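PDB 1ATG: periplasmic molybdate-binding protein from Azotobacter vinelandii, which binds molybdate or tungstate in a cleft between its two domains, probably serving as the periplasmic receptor of an ABC transporter for molybdate. Local coordinates for residues 9-20 against 218-227; 50-61 against 191-202. One frame throughout, in Å; residues are numbered along the deposited sequence.

Interaction 1: residues 9-20 against 218-227. With WO4 (tungstate(VI)ion), chain B; EDO (1,2-ethanediol), chain E.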
loop_
_atom_site.group_PDB
_atom_site.type_symbol
_atom_site.label_atom_id
_atom_site.label_comp_id
_atom_site.label_asym_id
_atom_site.label_seq_id
_atom_site.Cartn_x
_atom_site.Cartn_y
_atom_site.Cartn_z
ATOM N N ASN A 9 -3.210 0.816 -0.172
ATOM C CA ASN A 9 -2.326 1.056 -1.309
ATOM C C ASN A 9 -2.666 0.202 -2.524
ATOM O O ASN A 9 -2.421 0.627 -3.655
ATOM C CB ASN A 9 -0.866 0.776 -0.941
ATOM C CG ASN A 9 -0.494 -0.688 -0.933
ATOM O OD1 ASN A 9 0.005 -1.278 -1.912
ATOM N ND2 ASN A 9 -0.767 -1.332 0.211
ATOM N N PHE A 10 -3.109 -1.034 -2.268
ATOM C CA PHE A 10 -3.270 -2.052 -3.287
ATOM C C PHE A 10 -4.668 -2.131 -3.848
ATOM O O PHE A 10 -4.950 -2.982 -4.710
ATOM C CB PHE A 10 -2.864 -3.402 -2.664
ATOM C CG PHE A 10 -2.536 -4.523 -3.617
ATOM C CD1 PHE A 10 -1.513 -4.412 -4.536
ATOM C CD2 PHE A 10 -3.260 -5.709 -3.558
ATOM C CE1 PHE A 10 -1.209 -5.475 -5.381
ATOM C CE2 PHE A 10 -2.967 -6.766 -4.417
ATOM C CZ PHE A 10 -1.946 -6.625 -5.327
ATOM N N LEU A 11 -5.563 -1.235 -3.421
ATOM C CA LEU A 11 -6.947 -1.316 -3.871
ATOM C C LEU A 11 -7.117 -1.280 -5.377
ATOM O O LEU A 11 -7.774 -2.158 -5.959
ATOM C CB LEU A 11 -7.765 -0.182 -3.240
ATOM C CG LEU A 11 -9.242 -0.110 -3.654
ATOM C CD1 LEU A 11 -9.996 -1.391 -3.323
ATOM C CD2 LEU A 11 -9.901 1.074 -2.948
ATOM N N GLY A 12 -6.570 -0.277 -6.048
ATOM C CA GLY A 12 -6.733 -0.141 -7.489
ATOM C C GLY A 12 -6.135 -1.333 -8.224
ATOM O O GLY A 12 -6.698 -1.834 -9.209
ATOM N N THR A 13 -4.993 -1.824 -7.761
ATOM C CA THR A 13 -4.354 -2.993 -8.373
ATOM C C THR A 13 -5.181 -4.244 -8.145
ATOM O O THR A 13 -5.375 -5.051 -9.070
ATOM C CB THR A 13 -2.922 -3.148 -7.855
ATOM O OG1 THR A 13 -2.205 -1.918 -8.004
ATOM C CG2 THR A 13 -2.202 -4.245 -8.634
ATOM N N LEU A 14 -5.728 -4.401 -6.940
ATOM C CA LEU A 14 -6.578 -5.557 -6.667
ATOM C C LEU A 14 -7.845 -5.496 -7.514
ATOM O O LEU A 14 -8.329 -6.558 -7.935
ATOM C CB LEU A 14 -6.920 -5.620 -5.179
ATOM C CG LEU A 14 -7.806 -6.810 -4.792
ATOM C CD1 LEU A 14 -7.178 -8.154 -5.158
ATOM C CD2 LEU A 14 -8.101 -6.770 -3.296
ATOM N N GLU A 15 -8.380 -4.308 -7.801
ATOM C CA GLU A 15 -9.543 -4.212 -8.689
ATOM C C GLU A 15 -9.168 -4.727 -10.067
ATOM O O GLU A 15 -9.937 -5.467 -10.702
ATOM C CB GLU A 15 -10.050 -2.770 -8.748
ATOM C CG GLU A 15 -10.738 -2.351 -7.448
ATOM C CD GLU A 15 -10.984 -0.865 -7.307
ATOM O OE1 GLU A 15 -10.325 -0.073 -8.008
ATOM O OE2 GLU A 15 -11.828 -0.477 -6.461
ATOM N N GLN A 16 -7.996 -4.361 -10.573
ATOM C CA GLN A 16 -7.528 -4.874 -11.857
ATOM C C GLN A 16 -7.358 -6.388 -11.794
ATOM O O GLN A 16 -7.780 -7.113 -12.719
ATOM C CB GLN A 16 -6.209 -4.239 -12.289
ATOM C CG GLN A 16 -6.312 -2.751 -12.571
ATOM C CD GLN A 16 -4.958 -2.133 -12.817
ATOM O OE1 GLN A 16 -3.983 -2.410 -12.113
ATOM N NE2 GLN A 16 -4.851 -1.271 -13.821
ATOM N N LEU A 17 -6.731 -6.894 -10.744
ATOM C CA LEU A 17 -6.515 -8.328 -10.588
ATOM C C LEU A 17 -7.824 -9.093 -10.500
ATOM O O LEU A 17 -7.972 -10.121 -11.177
ATOM C CB LEU A 17 -5.678 -8.603 -9.345
ATOM C CG LEU A 17 -4.216 -8.148 -9.412
ATOM C CD1 LEU A 17 -3.629 -8.031 -8.015
ATOM C CD2 LEU A 17 -3.394 -9.137 -10.237
ATOM N N ALA A 18 -8.747 -8.639 -9.667
ATOM C CA ALA A 18 -10.054 -9.274 -9.531
ATOM C C ALA A 18 -10.774 -9.304 -10.868
ATOM O O ALA A 18 -11.368 -10.342 -11.245
ATOM C CB ALA A 18 -10.868 -8.502 -8.497
ATOM N N GLY A 19 -10.735 -8.261 -11.674
ATOM C CA GLY A 19 -11.349 -8.204 -12.989
ATOM C C GLY A 19 -10.761 -9.284 -13.894
ATOM O O GLY A 19 -11.498 -10.001 -14.597
ATOM N N GLN A 20 -9.437 -9.422 -13.902
ATOM C CA GLN A 20 -8.807 -10.447 -14.725
ATOM C C GLN A 20 -9.128 -11.838 -14.212
ATOM O O GLN A 20 -9.394 -12.750 -15.033
ATOM C CB GLN A 20 -7.303 -10.199 -14.786
ATOM C CG GLN A 20 -6.524 -11.223 -15.597
ATOM C CD GLN A 20 -6.956 -11.316 -17.041
ATOM O OE1 GLN A 20 -6.724 -12.345 -17.704
ATOM N NE2 GLN A 20 -7.610 -10.302 -17.586
ATOM N N ALA A 218 -1.167 -12.345 -13.216
ATOM C CA ALA A 218 -1.245 -11.514 -12.000
ATOM C C ALA A 218 0.053 -10.748 -11.785
ATOM O O ALA A 218 0.049 -9.553 -11.472
ATOM C CB ALA A 218 -1.533 -12.393 -10.797
ATOM N N VAL A 219 1.196 -11.427 -11.935
ATOM C CA VAL A 219 2.484 -10.750 -11.745
ATOM C C VAL A 219 2.642 -9.605 -12.723
ATOM O O VAL A 219 3.174 -8.542 -12.367
ATOM C CB VAL A 219 3.639 -11.764 -11.821
ATOM C CG1 VAL A 219 5.000 -11.096 -11.972
ATOM C CG2 VAL A 219 3.670 -12.655 -10.583
ATOM N N ALA A 220 2.199 -9.777 -13.980
ATOM C CA ALA A 220 2.320 -8.700 -14.951
ATOM C C ALA A 220 1.475 -7.497 -14.552
ATOM O O ALA A 220 1.930 -6.351 -14.689
ATOM C CB ALA A 220 1.969 -9.194 -16.348
ATOM N N ILE A 221 0.287 -7.709 -14.025
ATOM C CA ILE A 221 -0.561 -6.619 -13.549
ATOM C C ILE A 221 0.093 -5.913 -12.364
ATOM O O ILE A 221 0.108 -4.687 -12.295
ATOM C CB ILE A 221 -1.967 -7.139 -13.197
ATOM C CG1 ILE A 221 -2.709 -7.552 -14.476
ATOM C CG2 ILE A 221 -2.766 -6.118 -12.407
ATOM C CD1 ILE A 221 -3.950 -8.392 -14.273
ATOM N N ILE A 222 0.655 -6.689 -11.448
ATOM C CA ILE A 222 1.342 -6.130 -10.276
ATOM C C ILE A 222 2.530 -5.291 -10.699
ATOM O O ILE A 222 2.719 -4.176 -10.198
ATOM C CB ILE A 222 1.713 -7.288 -9.333
ATOM C CG1 ILE A 222 0.436 -7.893 -8.737
ATOM C CG2 ILE A 222 2.666 -6.843 -8.239
ATOM C CD1 ILE A 222 0.657 -9.229 -8.060
ATOM N N LYS A 223 3.338 -5.787 -11.634
ATOM C CA LYS A 223 4.486 -5.023 -12.105
ATOM C C LYS A 223 4.086 -3.777 -12.874
ATOM O O LYS A 223 4.738 -2.736 -12.773
ATOM C CB LYS A 223 5.392 -5.890 -12.992
ATOM C CG LYS A 223 6.141 -6.922 -12.174
ATOM C CD LYS A 223 7.250 -7.605 -12.954
ATOM C CE LYS A 223 7.962 -8.670 -12.122
ATOM N NZ LYS A 223 9.216 -9.104 -12.818
ATOM N N ALA A 224 2.990 -3.831 -13.633
ATOM C CA ALA A 224 2.518 -2.663 -14.366
ATOM C C ALA A 224 2.089 -1.548 -13.425
ATOM O O ALA A 224 2.138 -0.367 -13.774
ATOM C CB ALA A 224 1.390 -3.038 -15.322
ATOM N N ALA A 225 1.688 -1.904 -12.202
ATOM C CA ALA A 225 1.326 -0.934 -11.176
ATOM C C ALA A 225 2.545 -0.441 -10.415
ATOM O O ALA A 225 2.387 0.334 -9.450
ATOM C CB ALA A 225 0.303 -1.531 -10.235
ATOM N N GLY A 226 3.733 -0.847 -10.789
ATOM C CA GLY A 226 4.971 -0.339 -10.240
ATOM C C GLY A 226 5.556 -1.122 -9.086
ATOM O O GLY A 226 6.610 -0.747 -8.564
ATOM N N TYR A 227 4.913 -2.214 -8.685
ATOM C CA TYR A 227 5.445 -3.043 -7.616
ATOM C C TYR A 227 6.566 -3.927 -8.163
ATOM O O TYR A 227 6.594 -4.234 -9.373
ATOM C CB TYR A 227 4.369 -3.985 -7.054
ATOM C CG TYR A 227 3.204 -3.272 -6.398
ATOM C CD1 TYR A 227 3.268 -2.861 -5.080
ATOM C CD2 TYR A 227 2.042 -3.018 -7.107
ATOM C CE1 TYR A 227 2.212 -2.217 -4.450
ATOM C CE2 TYR A 227 0.975 -2.366 -6.508
ATOM C CZ TYR A 227 1.074 -1.965 -5.185
ATOM O OH TYR A 227 -0.013 -1.301 -4.647
HETATM W W WO4 B . -1.617 1.157 3.788
HETATM O O1 WO4 B . -2.872 2.413 3.866
HETATM O O2 WO4 B . -1.572 0.419 2.224
HETATM O O3 WO4 B . -0.018 1.839 4.105
HETATM O O4 WO4 B . -1.908 -0.109 4.991
HETATM C C1 EDO E . -1.283 0.154 -14.590
HETATM O O1 EDO E . -2.791 0.163 -14.880
HETATM C C2 EDO E . -0.660 1.547 -14.386
HETATM O O2 EDO E . -1.709 2.447 -13.646
HETATM O O HOH W 1 -1.580 -2.807 -13.355
#
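Ile221 fits as a knob into a hole formed by Thr13, Gln16, Leu17 and Gln20, joining the roughly antiparallel helical segments 11-20 and 218-224 of a periplasmic binding protein fold, axes at 153° and 9.9 Å apart at closest approach. The apolar packing is shared between branches: Ile221 CG2 lies 3.8 Å from Leu17 CD2, while Ile221 CD1 reaches Gln20 CB. With CG anti to its carbonyl carbon (chi1 -69°), Leu17 also lays CD2 against Ala218 and directs CD1 at Ile222 CG1.

Tyr227, just after the Schellman motif at Gly226, carries the aromatic part. Phe10 turns its edge toward the face of Tyr227 in an offset edge-to-face pair, centroids 5.4 Å apart and planes at 74°. Thr13 OG1 meets Tyr227 CE2 at the ring edge, 3.5 Å away.

Among the polar contacts, one water donates to both Gln16 OE1 and Ile221 O. Tyr227 OH donates to Asn9 OD1 over 2.7 Å; a phenylalanine here would probably lose this bond, leaving Asn9 OD1 to its other partner, Gln192 NE2, and the amide less firmly oriented. Asn9 serves the anion site with both backbone N and side-chain ND2, which donate to tungstate O2, ND2 at 2.8 Å.

Interaction 2: residues 50-61 against 191-202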
loop_
_atom_site.group_PDB
_atom_site.type_symbol
_atom_site.label_atom_id
_atom_site.label_comp_id
_atom_site.label_asym_id
_atom_site.label_seq_id
_atom_site.Cartn_x
_atom_site.Cartn_y
_atom_site.Cartn_z
ATOM N N ASN A 50 -11.840 -13.842 3.662
ATOM C CA ASN A 50 -11.165 -15.062 3.251
ATOM C C ASN A 50 -9.666 -14.866 3.055
ATOM O O ASN A 50 -8.859 -15.734 3.352
ATOM C CB ASN A 50 -11.771 -15.574 1.935
ATOM C CG ASN A 50 -13.247 -15.909 2.132
ATOM O OD1 ASN A 50 -14.100 -15.438 1.409
ATOM N ND2 ASN A 50 -13.481 -16.728 3.146
ATOM N N VAL A 51 -9.302 -13.700 2.501
ATOM C CA VAL A 51 -7.928 -13.361 2.159
ATOM C C VAL A 51 -7.628 -11.913 2.592
ATOM O O VAL A 51 -8.485 -11.054 2.429
ATOM C CB VAL A 51 -7.701 -13.464 0.637
ATOM C CG1 VAL A 51 -6.333 -12.949 0.196
ATOM C CG2 VAL A 51 -7.873 -14.888 0.111
ATOM N N PHE A 52 -6.418 -11.715 3.083
ATOM C CA PHE A 52 -5.949 -10.400 3.496
ATOM C C PHE A 52 -4.617 -10.096 2.794
ATOM O O PHE A 52 -3.663 -10.837 2.924
ATOM C CB PHE A 52 -5.756 -10.356 5.012
ATOM C CG PHE A 52 -5.055 -9.169 5.602
ATOM C CD1 PHE A 52 -5.209 -7.864 5.156
ATOM C CD2 PHE A 52 -4.214 -9.383 6.684
ATOM C CE1 PHE A 52 -4.529 -6.824 5.771
ATOM C CE2 PHE A 52 -3.544 -8.338 7.304
ATOM C CZ PHE A 52 -3.708 -7.051 6.846
ATOM N N PHE A 53 -4.600 -8.944 2.110
ATOM C CA PHE A 53 -3.403 -8.366 1.525
ATOM C C PHE A 53 -2.948 -7.204 2.424
ATOM O O PHE A 53 -3.625 -6.170 2.487
ATOM C CB PHE A 53 -3.659 -7.823 0.123
ATOM C CG PHE A 53 -3.910 -8.902 -0.891
ATOM C CD1 PHE A 53 -2.877 -9.624 -1.450
ATOM C CD2 PHE A 53 -5.208 -9.194 -1.277
ATOM C CE1 PHE A 53 -3.108 -10.628 -2.367
ATOM C CE2 PHE A 53 -5.459 -10.192 -2.214
ATOM C CZ PHE A 53 -4.403 -10.904 -2.753
ATOM N N SER A 54 -1.844 -7.406 3.120
ATOM C CA SER A 54 -1.332 -6.322 3.961
ATOM C C SER A 54 -0.337 -5.450 3.194
ATOM O O SER A 54 0.189 -5.912 2.151
ATOM C CB SER A 54 -0.629 -6.921 5.178
ATOM O OG SER A 54 -0.300 -5.882 6.089
ATOM N N ALA A 55 0.022 -4.284 3.722
ATOM C CA ALA A 55 1.097 -3.484 3.151
ATOM C C ALA A 55 2.416 -3.782 3.863
ATOM O O ALA A 55 3.408 -3.122 3.569
ATOM C CB ALA A 55 0.790 -1.993 3.257
ATOM N N ASP A 56 2.452 -4.770 4.755
ATOM C CA ASP A 56 3.668 -5.149 5.452
ATOM C C ASP A 56 3.697 -6.670 5.637
ATOM O O ASP A 56 2.863 -7.417 5.155
ATOM C CB ASP A 56 3.783 -4.442 6.801
ATOM C CG ASP A 56 2.767 -4.812 7.847
ATOM O OD1 ASP A 56 1.977 -5.762 7.704
ATOM O OD2 ASP A 56 2.736 -4.067 8.883
ATOM N N GLU A 57 4.733 -7.107 6.329
ATOM C CA GLU A 57 4.940 -8.484 6.725
ATOM C C GLU A 57 4.454 -8.679 8.162
ATOM O O GLU A 57 3.954 -9.749 8.516
ATOM C CB GLU A 57 6.413 -8.881 6.700
ATOM C CG GLU A 57 7.149 -8.612 5.408
ATOM C CD GLU A 57 8.448 -9.394 5.329
ATOM O OE1 GLU A 57 8.368 -10.586 4.955
ATOM O OE2 GLU A 57 9.503 -8.819 5.649
ATOM N N LYS A 58 4.581 -7.654 8.996
ATOM C CA LYS A 58 4.236 -7.751 10.410
ATOM C C LYS A 58 2.822 -8.228 10.664
ATOM O O LYS A 58 2.660 -9.164 11.485
ATOM C CB LYS A 58 4.460 -6.393 11.096
ATOM C CG LYS A 58 4.142 -6.360 12.584
ATOM C CD LYS A 58 4.216 -4.942 13.134
ATOM C CE LYS A 58 2.957 -4.155 12.820
ATOM N NZ LYS A 58 2.989 -2.801 13.448
ATOM N N SER A 59 1.802 -7.647 10.043
ATOM C CA SER A 59 0.428 -8.061 10.337
ATOM C C SER A 59 0.185 -9.496 9.924
ATOM O O SER A 59 -0.255 -10.289 10.770
ATOM C CB SER A 59 -0.619 -7.073 9.859
ATOM O OG SER A 59 -0.662 -5.967 10.776
ATOM N N PRO A 60 0.499 -9.914 8.704
ATOM C CA PRO A 60 0.375 -11.310 8.312
ATOM C C PRO A 60 1.161 -12.224 9.233
ATOM O O PRO A 60 0.659 -13.309 9.598
ATOM C CB PRO A 60 0.917 -11.326 6.880
ATOM C CG PRO A 60 0.534 -9.963 6.385
ATOM C CD PRO A 60 0.891 -9.057 7.556
ATOM N N GLU A 61 2.373 -11.895 9.627
ATOM C CA GLU A 61 3.180 -12.712 10.534
ATOM C C GLU A 61 2.507 -12.860 11.891
ATOM O O GLU A 61 2.418 -13.990 12.416
ATOM C CB GLU A 61 4.568 -12.113 10.733
ATOM C CG GLU A 61 5.502 -12.277 9.551
ATOM C CD GLU A 61 6.751 -11.425 9.618
ATOM O OE1 GLU A 61 6.846 -10.529 10.478
ATOM O OE2 GLU A 61 7.661 -11.654 8.786
ATOM N N VAL A 191 7.635 -4.455 1.974
ATOM C CA VAL A 191 7.419 -5.847 1.603
ATOM C C VAL A 191 6.017 -6.268 2.007
ATOM O O VAL A 191 5.700 -6.244 3.196
ATOM C CB VAL A 191 8.514 -6.732 2.239
ATOM C CG1 VAL A 191 8.225 -8.184 1.904
ATOM C CG2 VAL A 191 9.878 -6.289 1.730
ATOM N N GLN A 192 5.167 -6.542 1.025
ATOM C CA GLN A 192 3.752 -6.745 1.294
ATOM C C GLN A 192 3.378 -8.213 1.250
ATOM O O GLN A 192 3.608 -8.896 0.242
ATOM C CB GLN A 192 2.934 -5.934 0.261
ATOM C CG GLN A 192 3.430 -4.499 0.159
ATOM C CD GLN A 192 2.652 -3.532 -0.688
ATOM O OE1 GLN A 192 3.191 -2.478 -1.035
ATOM N NE2 GLN A 192 1.390 -3.791 -1.012
ATOM N N GLN A 193 2.809 -8.687 2.364
ATOM C CA GLN A 193 2.445 -10.096 2.449
ATOM C C GLN A 193 0.948 -10.291 2.563
ATOM O O GLN A 193 0.195 -9.412 2.988
ATOM C CB GLN A 193 3.147 -10.772 3.630
ATOM C CG GLN A 193 4.660 -10.813 3.451
ATOM C CD GLN A 193 5.267 -11.948 4.256
ATOM O OE1 GLN A 193 4.940 -12.098 5.434
ATOM N NE2 GLN A 193 6.113 -12.745 3.616
ATOM N N ALA A 194 0.517 -11.466 2.105
ATOM C CA ALA A 194 -0.863 -11.862 2.106
ATOM C C ALA A 194 -1.011 -13.201 2.840
ATOM O O ALA A 194 -0.067 -13.975 2.930
ATOM C CB ALA A 194 -1.399 -12.017 0.689
ATOM N N VAL A 195 -2.202 -13.388 3.394
ATOM C CA VAL A 195 -2.511 -14.650 4.060
ATOM C C VAL A 195 -3.966 -15.006 3.751
ATOM O O VAL A 195 -4.821 -14.190 3.430
ATOM C CB VAL A 195 -2.392 -14.639 5.595
ATOM C CG1 VAL A 195 -0.954 -14.620 6.077
ATOM C CG2 VAL A 195 -3.173 -13.480 6.212
ATOM N N ILE A 196 -4.239 -16.311 3.891
ATOM C CA ILE A 196 -5.602 -16.814 3.892
ATOM C C ILE A 196 -6.034 -16.818 5.372
ATOM O O ILE A 196 -5.229 -17.145 6.235
ATOM C CB ILE A 196 -5.738 -18.228 3.312
ATOM C CG1 ILE A 196 -5.420 -18.204 1.810
ATOM C CG2 ILE A 196 -7.131 -18.799 3.550
ATOM C CD1 ILE A 196 -5.405 -19.582 1.171
ATOM N N THR A 197 -7.254 -16.371 5.611
ATOM C CA THR A 197 -7.780 -16.361 6.989
ATOM C C THR A 197 -8.183 -17.795 7.341
ATOM O O THR A 197 -8.992 -18.358 6.613
ATOM C CB THR A 197 -8.927 -15.359 7.093
ATOM O OG1 THR A 197 -8.460 -14.018 6.795
ATOM C CG2 THR A 197 -9.513 -15.331 8.502
ATOM N N LYS A 198 -7.638 -18.359 8.409
ATOM C CA LYS A 198 -7.873 -19.754 8.776
ATOM C C LYS A 198 -9.317 -20.198 8.829
ATOM O O LYS A 198 -9.646 -21.326 8.428
ATOM C CB LYS A 198 -7.199 -20.050 10.125
ATOM C CG LYS A 198 -7.026 -21.531 10.442
ATOM C CD LYS A 198 -6.005 -21.705 11.562
ATOM C CE LYS A 198 -6.060 -23.087 12.184
ATOM N NZ LYS A 198 -5.101 -23.203 13.323
ATOM N N SER A 199 -10.224 -19.355 9.280
ATOM C CA SER A 199 -11.636 -19.631 9.418
ATOM C C SER A 199 -12.427 -19.569 8.126
ATOM O O SER A 199 -13.652 -19.733 8.141
ATOM C CB SER A 199 -12.226 -18.617 10.417
ATOM O OG SER A 199 -12.221 -17.311 9.869
ATOM N N THR A 200 -11.787 -19.304 6.985
ATOM C CA THR A 200 -12.491 -19.199 5.726
ATOM C C THR A 200 -13.431 -20.374 5.458
ATOM O O THR A 200 -13.083 -21.529 5.694
ATOM C CB THR A 200 -11.494 -19.104 4.548
ATOM O OG1 THR A 200 -12.232 -19.058 3.327
ATOM C CG2 THR A 200 -10.543 -20.287 4.524
ATOM N N ALA A 201 -14.576 -20.057 4.861
ATOM C CA ALA A 201 -15.525 -21.101 4.465
ATOM C C ALA A 201 -15.396 -21.375 2.970
ATOM O O ALA A 201 -16.230 -22.033 2.349
ATOM C CB ALA A 201 -16.939 -20.675 4.822
ATOM N N GLU A 202 -14.348 -20.824 2.354
ATOM C CA GLU A 202 -14.067 -20.988 0.935
ATOM C C GLU A 202 -12.580 -21.289 0.745
ATOM O O GLU A 202 -11.883 -20.659 -0.062
ATOM C CB GLU A 202 -14.449 -19.737 0.151
ATOM C CG GLU A 202 -15.922 -19.424 0.007
ATOM C CD GLU A 202 -16.611 -20.157 -1.122
ATOM O OE1 GLU A 202 -16.215 -21.298 -1.444
ATOM O OE2 GLU A 202 -17.568 -19.596 -1.698
HETATM O O HOH W 2 -15.623 -17.409 4.579
HETATM O O HOH W 3 7.102 -5.032 5.215
#
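Phe52 and Val195 form the hydrogen-bonded pair at the middle of an antiparallel strand pairing, flanked by the non-hydrogen-bonded pairs Val51-Ile196 and Phe53-Ala194. Both bonds between Phe52 and Val195 are 3.0 Å N to O. Thr197 N to Asn50 O, at 2.8 Å, and Ser54 N to Gln193 O extend the pattern, whereas Gln193 N meets Asp56 O from 51° out of the carbonyl plane, where segment 50-61 leaves regular strand geometry.

Packing is tight over this centre. Ala194 CB sits 3.5 Å from Phe53 CD1 on one face of the sheet; on the other, Pro60 places CB 3.9 Å from Val195 CG1 and CG against Gln193 O. Asp56 OD1 fixes the entry to the helix, taking Ser54 OG and Ser59 N from opposite faces of the carboxylate, the latter at 3.0 Å as a capping bond. Asn50 is buried too, its OD1 accepting from Lys3 N of strand 2-7.

The margins are looser and wetter. Glu57 rests its CD on Val191 CG1, 3.6 Å away, beside a water that donates to Val191 O. Near exposed Ala201, a second water accepts from Asn50 ND2 and Ala201 N, beside the ST turn in which Glu202 N donates to Thr200 OG1.

Strand 51-53 lies between 191-196 and the parallel strand 2-7; helix 36-44 packs on Phe52, and helix 203-212 on Val51, Phe53 and Ile196.

In the fold
Interaction 2 is nested along the chain inside the loop closed by interaction 1, and their centres are about 17 Å apart. They meet beside the anion: Gln192 NE2 probably donates to Asn9 OD1 at 3.0 Å, so this oxygen joins the strand 191-196 to the 9-20/218-227 contact. Ala55 CB packs 3.5 Å from Asn9 ND2. Gln192 OE1 is bonded to Tyr117 OH, tying the same group to another pocket residue. Ala55 touches the tungstate, which is also hydrogen-bonded by Thr8 OG1, Ser36 OG, Tyr117 N and Val146 N. Farther from the ligand, Leu14 CD1 meets Phe53 CE2 at 4.0 Å, packing helix 11-25 onto the sheet.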